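Local structure of thiol-activated cytolysin (Desulfobulbus propionicus, 6NAL) at residues N157-M160 against G164-I167; E258-G263 against S285-S290; K262-C265 against K271-A274. The protein probably forms pores in target membranes after assembling into rings, as other members of the thiol-activated cytolysin family do. All coordinates share one frame; numbering follows the deposited sequence.

All three contacts lie within the thiol-activated cytolysin family region, probably in its pore-forming part. Interaction 1 closes the turn between helices 156-163 and 167-174, before the other two open. Interactions 2 and 3 start from the same stretch of helix 254-264, sharing Lys262 and Gly263, and segment 271-274 falls inside the span closed by interaction 2; their centres are 9 Å apart. Interaction 1 stands 21 Å from interaction 2 and 26 Å from interaction 3, centre to centre, and touches neither. The two regions probably correspond to the two transmembrane-hairpin bundles of this family. A tetraethylene glycol, probably from crystallisation, lies about 5 Å from the side chain of Lys271 in interaction 3.

Interaction 1. Residues N157-M160 against G164-I167; sequences NELM and GCDI
Met160 and Gly164 meet where helix 156-163 ends and the chain turns into helix 167-174, a helix-loop-helix corner in what is probably the first transmembrane-hairpin bundle of the cytolysin. Gly164 is the first residue to leave helical geometry, with a positive phi. Its N still gives a hydrogen bond to Met160 O at 2.9 Å, the donor tilted 33° from the carbonyl plane, while its own O is taken by Asn335 ND2. Cys165 comes next, its SG facing the CD2 methyl of Leu159 in an approach so short as modelled that its exact length is doubtful; Leu170 of the following helix packs on both side chains. Asp166 then faces away from helix 156-163 and serves as N-cap of helix 167-174, OD1 receiving a weak bond from Tyr169 N. Ile167, the first residue of that helix, points back and contributes the largest share of its segment's buried surface. The selenomethionine chain of Met160 crosses it at about a right angle, CG lying 4.0 Å from Ile167 CB before the bend at chi3. In Ile167, chi1 of -159° together with chi2 of 82° brings the delta methyl to the first helix, where CD1 rests 3.9 Å from Leu159 CD2.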
loop_
_atom_site.group_PDB
_atom_site.type_symbol
_atom_site.label_atom_id
_atom_site.label_comp_id
_atom_site.label_asym_id
_atom_site.label_seq_id
_atom_site.Cartn_x
_atom_site.Cartn_y
_atom_site.Cartn_z
ATOM N N ASN A 157 20.206 -14.274 -9.586
ATOM C CA ASN A 157 20.581 -13.112 -10.388
ATOM C C ASN A 157 20.407 -11.822 -9.618
ATOM O O ASN A 157 21.131 -10.853 -9.858
ATOM C CB ASN A 157 19.776 -13.035 -11.682
ATOM C CG ASN A 157 20.319 -13.973 -12.761
ATOM O OD1 ASN A 157 21.532 -14.005 -13.062
ATOM N ND2 ASN A 157 19.421 -14.751 -13.335
ATOM N N GLU A 158 19.426 -11.773 -8.728
ATOM C CA GLU A 158 19.312 -10.610 -7.878
ATOM C C GLU A 158 20.506 -10.572 -6.955
ATOM O O GLU A 158 21.033 -9.498 -6.679
ATOM C CB GLU A 158 18.006 -10.613 -7.063
ATOM C CG GLU A 158 17.592 -9.165 -6.616
ATOM C CD GLU A 158 16.576 -9.079 -5.459
ATOM O OE1 GLU A 158 15.883 -10.087 -5.168
ATOM O OE2 GLU A 158 16.476 -7.984 -4.823
ATOM N N LEU A 159 20.954 -11.750 -6.505
ATOM C CA LEU A 159 22.123 -11.858 -5.647
ATOM C C LEU A 159 23.341 -11.300 -6.342
ATOM O O LEU A 159 24.011 -10.410 -5.815
ATOM C CB LEU A 159 22.374 -13.319 -5.260
ATOM C CG LEU A 159 23.110 -13.527 -3.935
ATOM C CD1 LEU A 159 22.822 -14.809 -3.210
ATOM C CD2 LEU A 159 24.618 -13.491 -4.210
HETATM N N MSE A 160 23.635 -11.784 -7.533
HETATM C CA MSE A 160 24.860 -11.370 -8.202
HETATM C C MSE A 160 24.830 -9.888 -8.421
HETATM O O MSE A 160 25.798 -9.212 -8.217
HETATM C CB MSE A 160 25.050 -12.083 -9.518
HETATM C CG MSE A 160 25.695 -13.466 -9.373
HETATM SE SE MSE A 160 25.260 -14.550 -10.964
HETATM C CE MSE A 160 25.914 -13.365 -12.333
ATOM N N GLY A 164 27.521 -8.191 -6.167
ATOM C CA GLY A 164 28.767 -8.284 -6.927
ATOM C C GLY A 164 29.678 -9.428 -6.534
ATOM O O GLY A 164 30.909 -9.279 -6.555
ATOM N N CYS A 165 29.114 -10.584 -6.222
ATOM C CA CYS A 165 29.918 -11.668 -5.687
ATOM C C CYS A 165 30.011 -12.827 -6.679
ATOM O O CYS A 165 29.367 -12.841 -7.738
ATOM C CB CYS A 165 29.332 -12.141 -4.353
ATOM S SG CYS A 165 27.676 -12.851 -4.538
ATOM N N ASP A 166 30.842 -13.805 -6.297
ATOM C CA ASP A 166 31.117 -14.988 -7.107
ATOM C C ASP A 166 30.088 -16.039 -6.712
ATOM O O ASP A 166 30.263 -16.733 -5.717
ATOM C CB ASP A 166 32.546 -15.482 -6.884
ATOM C CG ASP A 166 32.813 -16.853 -7.535
ATOM O OD1 ASP A 166 33.680 -17.556 -6.962
ATOM O OD2 ASP A 166 32.188 -17.209 -8.594
ATOM N N ILE A 167 29.006 -16.156 -7.477
ATOM C CA ILE A 167 27.934 -17.059 -7.080
ATOM C C ILE A 167 28.473 -18.458 -6.844
ATOM O O ILE A 167 28.063 -19.156 -5.905
ATOM C CB ILE A 167 26.828 -17.075 -8.149
ATOM C CG1 ILE A 167 25.533 -17.583 -7.501
ATOM C CG2 ILE A 167 27.241 -17.967 -9.347
ATOM C CD1 ILE A 167 24.754 -16.532 -6.727
#

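Interaction 2. Residues E258-G263 against S285-S290; sequences ETTIKG and SQIDVS
Helix 254-264 packs on strand 287-294 through Thr260, Ile261 and Ile287, within the helical excursion that joins strands 232-250 and 287-294 of the central sheet; by its place in the fold this is probably the second transmembrane-hairpin bundle of the family. The meeting is narrow: the two segments bury 97 Å² between them, and even the closest backbones, at Ile261 and Ile287, keep their CA atoms 9.3 Å apart. Side chains from both sides fill that gap. Ile287 aims at the helix and is stretched out, with CG1 anti to the carbonyl carbon (chi1 -56°) and CD1 carried on straight beyond it (chi2 178°). At the helix this methyl meets two others on successive residues. CD1 of Ile287 lies 3.9 Å from CD1 of Ile261, and 4.1 Å from CG2 of Thr260, each pair of side chains meeting at a slant. In the threonine CG2 is the branch that faces Ile287, while OG1 bonds to Glu256 O one turn back. The contact is therefore purely apolar, although one of its three side chains is a threonine. On another side of the helix, Lys262 NZ and Glu258 OE2 form a salt bridge of 2.7 Å, beside Tyr189. Around the three methyls, Ile261 also lies against Ile191 of strand 187-202, Phe248 of strand 232-250 touches both isoleucines, and Leu280 and Leu284 of helix 279-284 cover Thr260.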
loop_
_atom_site.group_PDB
_atom_site.type_symbol
_atom_site.label_atom_id
_atom_site.label_comp_id
_atom_site.label_asym_id
_atom_site.label_seq_id
_atom_site.Cartn_x
_atom_site.Cartn_y
_atom_site.Cartn_z
ATOM N N GLU A 258 12.295 -9.914 6.692
ATOM C CA GLU A 258 13.004 -8.642 6.546
ATOM C C GLU A 258 12.803 -7.743 7.762
ATOM O O GLU A 258 13.752 -7.107 8.236
ATOM C CB GLU A 258 12.555 -7.950 5.251
ATOM C CG GLU A 258 13.134 -6.543 5.019
ATOM C CD GLU A 258 13.010 -6.054 3.571
ATOM O OE1 GLU A 258 11.916 -6.223 2.971
ATOM O OE2 GLU A 258 14.004 -5.491 3.039
ATOM N N THR A 259 11.578 -7.674 8.296
ATOM C CA THR A 259 11.357 -6.802 9.440
ATOM C C THR A 259 12.100 -7.280 10.686
ATOM O O THR A 259 12.574 -6.460 11.473
ATOM C CB THR A 259 9.865 -6.695 9.753
ATOM O OG1 THR A 259 9.187 -6.225 8.588
ATOM C CG2 THR A 259 9.632 -5.728 10.957
ATOM N N THR A 260 12.100 -8.589 10.939
ATOM C CA THR A 260 12.769 -9.123 12.118
ATOM C C THR A 260 14.272 -8.862 12.048
ATOM O O THR A 260 14.871 -8.355 13.004
ATOM C CB THR A 260 12.451 -10.625 12.250
ATOM O OG1 THR A 260 11.038 -10.823 12.121
ATOM C CG2 THR A 260 12.851 -11.123 13.648
ATOM N N ILE A 261 14.889 -9.193 10.908
ATOM C CA ILE A 261 16.316 -8.966 10.741
ATOM C C ILE A 261 16.641 -7.477 10.751
ATOM O O ILE A 261 17.741 -7.076 11.161
ATOM C CB ILE A 261 16.836 -9.592 9.427
ATOM C CG1 ILE A 261 16.551 -11.074 9.325
ATOM C CG2 ILE A 261 18.373 -9.344 9.262
ATOM C CD1 ILE A 261 16.909 -11.785 10.581
ATOM N N LYS A 262 15.772 -6.643 10.173
ATOM C CA LYS A 262 16.117 -5.223 10.086
ATOM C C LYS A 262 16.112 -4.574 11.457
ATOM O O LYS A 262 16.718 -3.517 11.637
ATOM C CB LYS A 262 15.164 -4.474 9.146
ATOM C CG LYS A 262 15.608 -4.452 7.684
ATOM C CD LYS A 262 15.509 -3.074 7.052
ATOM C CE LYS A 262 16.108 -3.041 5.644
ATOM N NZ LYS A 262 15.257 -3.736 4.604
ATOM N N GLY A 263 15.498 -5.213 12.434
ATOM C CA GLY A 263 15.421 -4.609 13.740
ATOM C C GLY A 263 16.417 -5.206 14.707
ATOM O O GLY A 263 16.669 -4.664 15.789
ATOM N N SER A 285 13.450 -17.889 16.535
ATOM C CA SER A 285 13.719 -19.319 16.591
ATOM C C SER A 285 13.508 -19.978 15.247
ATOM O O SER A 285 13.993 -21.086 15.023
ATOM C CB SER A 285 12.806 -19.969 17.627
ATOM O OG SER A 285 11.442 -19.757 17.280
ATOM N N GLN A 286 12.773 -19.331 14.358
ATOM C CA GLN A 286 12.466 -19.877 13.051
ATOM C C GLN A 286 13.461 -19.441 11.999
ATOM O O GLN A 286 13.245 -19.714 10.822
ATOM C CB GLN A 286 11.062 -19.437 12.626
ATOM C CG GLN A 286 9.935 -20.217 13.297
ATOM C CD GLN A 286 8.595 -19.553 13.117
ATOM O OE1 GLN A 286 8.120 -18.906 14.035
ATOM N NE2 GLN A 286 7.972 -19.711 11.940
ATOM N N ILE A 287 14.514 -18.731 12.384
ATOM C CA ILE A 287 15.494 -18.190 11.441
ATOM C C ILE A 287 16.812 -18.939 11.597
ATOM O O ILE A 287 17.447 -18.896 12.658
ATOM C CB ILE A 287 15.667 -16.675 11.644
ATOM C CG1 ILE A 287 14.289 -16.004 11.515
ATOM C CG2 ILE A 287 16.622 -16.098 10.631
ATOM C CD1 ILE A 287 14.283 -14.498 11.736
ATOM N N ASP A 288 17.222 -19.606 10.523
ATOM C CA ASP A 288 18.505 -20.298 10.441
ATOM C C ASP A 288 19.590 -19.373 9.883
ATOM O O ASP A 288 19.424 -18.799 8.800
ATOM C CB ASP A 288 18.408 -21.528 9.534
ATOM C CG ASP A 288 17.555 -22.654 10.117
ATOM O OD1 ASP A 288 17.333 -22.698 11.355
ATOM O OD2 ASP A 288 17.106 -23.513 9.316
ATOM N N VAL A 289 20.720 -19.279 10.583
ATOM C CA VAL A 289 21.813 -18.386 10.205
ATOM C C VAL A 289 22.970 -19.200 9.633
ATOM O O VAL A 289 23.325 -20.258 10.160
ATOM C CB VAL A 289 22.292 -17.545 11.404
ATOM C CG1 VAL A 289 23.285 -16.493 10.930
ATOM C CG2 VAL A 289 21.120 -16.931 12.137
ATOM N N SER A 290 23.546 -18.706 8.549
ATOM C CA SER A 290 24.739 -19.275 7.947
ATOM C C SER A 290 25.684 -18.129 7.693
ATOM O O SER A 290 25.241 -17.038 7.374
ATOM C CB SER A 290 24.445 -19.976 6.661
ATOM O OG SER A 290 23.705 -21.133 6.960
#

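Interaction 3. Residues K262-C265 against K271-A274; sequences KGTC and KIDA
Thr264 and Ile272 lie flank to flank where the last turn of helix 254-264 meets the loop that leads to helix 279-284, in what is probably the second transmembrane-hairpin bundle. Their beta carbons face each other, Thr264 CB lying 4.3 Å from Ile272 CB, and neither residue aims its side chain squarely at the other. The threonine methyl also comes beside the isoleucine branch, CG2 of Thr264 standing 4.5 Å from CG1 of Ile272, which then runs on fully extended. Thr264 OG1 is turned back to the helix: with chi1 at 66° it bonds to Thr260 O one turn earlier. Next door, Lys271 sets off from the main chain on a straight course and bends further out; CE and NZ alike stay 4.7 Å from Gly263 O, too far for a bond. One weak hydrogen bond joins the backbones, from Lys271 N to Thr264 O, 3.1 Å long and bent to 133° at the hydrogen; it ties together the two ends of the turn that holds the short strands 265-266 and 269-270. Further along, Lys281 NZ holds the loop by the carbonyl oxygens of Asp273 and Ala274. One weak, bent bond and a single loose side-chain approach imply light attachment, with Thr264 buried and Lys271 exposed to solvent.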
loop_
_atom_site.group_PDB
_atom_site.type_symbol
_atom_site.label_atom_id
_atom_site.label_comp_id
_atom_site.label_asym_id
_atom_site.label_seq_id
_atom_site.Cartn_x
_atom_site.Cartn_y
_atom_site.Cartn_z
ATOM N N LYS A 262 15.772 -6.643 10.173
ATOM C CA LYS A 262 16.117 -5.223 10.086
ATOM C C LYS A 262 16.112 -4.574 11.457
ATOM O O LYS A 262 16.718 -3.517 11.637
ATOM C CB LYS A 262 15.164 -4.474 9.146
ATOM C CG LYS A 262 15.608 -4.452 7.684
ATOM C CD LYS A 262 15.509 -3.074 7.052
ATOM C CE LYS A 262 16.108 -3.041 5.644
ATOM N NZ LYS A 262 15.257 -3.736 4.604
ATOM N N GLY A 263 15.498 -5.213 12.434
ATOM C CA GLY A 263 15.421 -4.609 13.740
ATOM C C GLY A 263 16.417 -5.206 14.707
ATOM O O GLY A 263 16.669 -4.664 15.789
ATOM N N THR A 264 16.986 -6.341 14.333
ATOM C CA THR A 264 17.967 -6.992 15.182
ATOM C C THR A 264 19.360 -7.007 14.577
ATOM O O THR A 264 20.306 -7.371 15.288
ATOM C CB THR A 264 17.554 -8.439 15.524
ATOM O OG1 THR A 264 17.555 -9.243 14.346
ATOM C CG2 THR A 264 16.165 -8.495 16.144
ATOM N N CYS A 265 19.519 -6.610 13.300
ATOM C CA CYS A 265 20.828 -6.588 12.652
ATOM C C CYS A 265 20.996 -5.341 11.802
ATOM O O CYS A 265 20.034 -4.818 11.236
ATOM C CB CYS A 265 21.077 -7.831 11.770
ATOM S SG CYS A 265 22.817 -8.000 11.151
ATOM N N LYS A 271 22.265 -6.624 17.564
ATOM C CA LYS A 271 21.838 -6.085 18.859
ATOM C C LYS A 271 20.469 -6.726 19.103
ATOM O O LYS A 271 19.408 -6.157 18.805
ATOM C CB LYS A 271 21.794 -4.562 18.769
ATOM C CG LYS A 271 21.245 -3.901 20.007
ATOM C CD LYS A 271 20.713 -2.468 19.750
ATOM C CE LYS A 271 19.414 -2.485 18.886
ATOM N NZ LYS A 271 18.192 -2.469 19.680
ATOM N N ILE A 272 20.494 -7.953 19.598
ATOM C CA ILE A 272 19.288 -8.667 19.965
ATOM C C ILE A 272 19.378 -8.913 21.450
ATOM O O ILE A 272 20.349 -9.514 21.921
ATOM C CB ILE A 272 19.139 -9.988 19.220
ATOM C CG1 ILE A 272 17.861 -10.673 19.684
ATOM C CG2 ILE A 272 20.317 -10.869 19.523
ATOM C CD1 ILE A 272 17.572 -11.934 18.912
ATOM N N ASP A 273 18.381 -8.451 22.190
ATOM C CA ASP A 273 18.481 -8.475 23.640
ATOM C C ASP A 273 17.172 -8.941 24.268
ATOM O O ASP A 273 16.107 -8.962 23.637
ATOM C CB ASP A 273 18.892 -7.099 24.192
ATOM C CG ASP A 273 19.333 -7.161 25.654
ATOM O OD1 ASP A 273 19.822 -8.228 26.096
ATOM O OD2 ASP A 273 19.172 -6.152 26.368
ATOM N N ALA A 274 17.278 -9.289 25.552
ATOM C CA ALA A 274 16.307 -10.173 26.193
ATOM C C ALA A 274 14.995 -9.457 26.488
ATOM O O ALA A 274 13.990 -9.656 25.799
ATOM C CB ALA A 274 16.905 -10.751 27.484
#